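Local structure of peptidase S8 and S53, subtilisin, kexin, sedolisin (Mycobacterium smegmatis, 4KG7) at residues C32-V37 / V293-D298. The protein is a mycosin, a subtilisin-like serine protease of the ESX-3 type VII secretion system that probably cleaves peptide bonds through a catalytic triad. Sequence-based numbering, arbitrary orientation.
Sequences CITTSV and VSNAPD
The side-chain amide of N295 bonds to the backbone of 32-37 on both sides of T34. Its ND2 donates to I33 O at 2.9 Å, meeting a lone pair in the carbonyl plane. Its OD1 accepts from T35 N at 3.2 Å, with an N-H...O angle of 155°. The amide thus pairs with the extended chain much as a neighbouring strand would. CG of N295 sits between its own backbone N and carbonyl carbon (chi1 60°), which brings the amide up to T34. There CB of T34 lies 3.4 Å from OD1, and CG2 touches the amide and CA of A296. ND2 has a second acceptor, D100 O, next to the C32-C101 disulfide.

S294 OG donates to T35 O at 3.1 Å and accepts from A296 N at 2.9 Å, closing an ST turn. T35 OG1 bonds to S302 OG and, at 2.6 Å, to a water within reach of V293 O. T35 and N295 also touch helix 104-113, which starts at the predicted catalytic H104. The amide and the serine hydroxyl satisfy I33 O, T35 N and T35 O, so neutral, directional bonds join the loop before helix 48-53 to the loop between strands 292-293 and 301-306.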
loop_
_atom_site.group_PDB
_atom_site.type_symbol
_atom_site.label_atom_id
_atom_site.label_comp_id
_atom_site.label_asym_id
_atom_site.label_seq_id
_atom_site.Cartn_x
_atom_site.Cartn_y
_atom_site.Cartn_z
ATOM N N CYS A 32 -11.905 -11.841 14.800
ATOM C CA CYS A 32 -10.775 -10.936 14.618
ATOM C C CYS A 32 -9.436 -11.603 14.961
ATOM O O CYS A 32 -9.350 -12.527 15.766
ATOM C CB CYS A 32 -10.919 -9.700 15.483
ATOM S SG CYS A 32 -12.345 -8.661 15.102
ATOM N N ILE A 33 -8.397 -11.064 14.347
ATOM C CA ILE A 33 -7.019 -11.546 14.398
ATOM C C ILE A 33 -6.160 -10.402 14.931
ATOM O O ILE A 33 -6.414 -9.226 14.645
ATOM C CB ILE A 33 -6.569 -11.891 12.938
ATOM C CG1 ILE A 33 -7.375 -13.089 12.447
ATOM C CG2 ILE A 33 -5.085 -12.181 12.811
ATOM C CD1 ILE A 33 -7.413 -14.192 13.445
ATOM N N THR A 34 -5.137 -10.748 15.695
ATOM C CA THR A 34 -4.059 -9.855 16.023
ATOM C C THR A 34 -2.731 -10.452 15.586
ATOM O O THR A 34 -2.573 -11.685 15.569
ATOM C CB THR A 34 -4.002 -9.535 17.516
ATOM O OG1 THR A 34 -3.844 -10.742 18.279
ATOM C CG2 THR A 34 -5.290 -8.823 17.955
ATOM N N THR A 35 -1.785 -9.579 15.251
ATOM C CA THR A 35 -0.415 -9.999 14.946
ATOM C C THR A 35 0.366 -10.304 16.226
ATOM O O THR A 35 0.100 -9.716 17.272
ATOM C CB THR A 35 0.312 -8.914 14.132
ATOM O OG1 THR A 35 0.199 -7.643 14.798
ATOM C CG2 THR A 35 -0.292 -8.781 12.779
ATOM N N SER A 36 1.313 -11.221 16.131
ATOM C CA SER A 36 1.978 -11.803 17.289
ATOM C C SER A 36 3.486 -11.854 17.045
ATOM O O SER A 36 3.965 -11.581 15.955
ATOM C CB SER A 36 1.470 -13.267 17.546
ATOM O OG SER A 36 0.054 -13.307 17.719
ATOM N N VAL A 37 4.212 -12.240 18.084
ATOM C CA VAL A 37 5.653 -12.473 17.981
ATOM C C VAL A 37 5.935 -13.922 17.573
ATOM O O VAL A 37 5.506 -14.856 18.225
ATOM C CB VAL A 37 6.365 -12.105 19.301
ATOM C CG1 VAL A 37 7.850 -12.389 19.251
ATOM C CG2 VAL A 37 6.145 -10.630 19.617
ATOM N N VAL A 293 4.071 -2.757 14.217
ATOM C CA VAL A 293 3.260 -2.562 15.412
ATOM C C VAL A 293 2.060 -3.512 15.407
ATOM O O VAL A 293 1.456 -3.789 14.362
ATOM C CB VAL A 293 2.801 -1.082 15.442
ATOM C CG1 VAL A 293 1.853 -0.802 16.577
ATOM C CG2 VAL A 293 4.015 -0.131 15.446
ATOM N N SER A 294 1.686 -3.974 16.592
ATOM C CA SER A 294 0.579 -4.893 16.747
ATOM C C SER A 294 -0.726 -4.175 17.039
ATOM O O SER A 294 -0.706 -3.117 17.687
ATOM C CB SER A 294 0.892 -5.863 17.898
ATOM O OG SER A 294 -0.185 -6.766 18.108
ATOM N N ASN A 295 -1.837 -4.750 16.568
ATOM C CA ASN A 295 -3.192 -4.334 16.976
ATOM C C ASN A 295 -3.687 -5.005 18.266
ATOM O O ASN A 295 -4.818 -4.786 18.680
ATOM C CB ASN A 295 -4.207 -4.579 15.862
ATOM C CG ASN A 295 -4.308 -6.052 15.462
ATOM O OD1 ASN A 295 -3.335 -6.790 15.548
ATOM N ND2 ASN A 295 -5.478 -6.460 14.959
ATOM N N ALA A 296 -2.858 -5.827 18.898
ATOM C CA ALA A 296 -3.194 -6.369 20.227
ATOM C C ALA A 296 -3.262 -5.222 21.232
ATOM O O ALA A 296 -2.669 -4.176 21.028
ATOM C CB ALA A 296 -2.146 -7.378 20.664
ATOM N N PRO A 297 -3.968 -5.420 22.352
ATOM C CA PRO A 297 -4.166 -4.324 23.299
ATOM C C PRO A 297 -2.900 -3.608 23.780
ATOM O O PRO A 297 -2.924 -2.399 23.963
ATOM C CB PRO A 297 -4.875 -5.009 24.473
ATOM C CG PRO A 297 -5.603 -6.146 23.835
ATOM C CD PRO A 297 -4.753 -6.613 22.695
ATOM N N ASP A 298 -1.800 -4.327 23.969
ATOM C CA ASP A 298 -0.560 -3.672 24.420
ATOM C C ASP A 298 0.085 -2.790 23.348
ATOM O O ASP A 298 0.878 -1.885 23.660
ATOM C CB ASP A 298 0.436 -4.712 24.929
ATOM C CG ASP A 298 -0.014 -5.373 26.245
ATOM O OD1 ASP A 298 -0.894 -4.816 26.971
ATOM O OD2 ASP A 298 0.523 -6.461 26.560
HETATM O O HOH W 1 -0.740 -5.520 13.637
#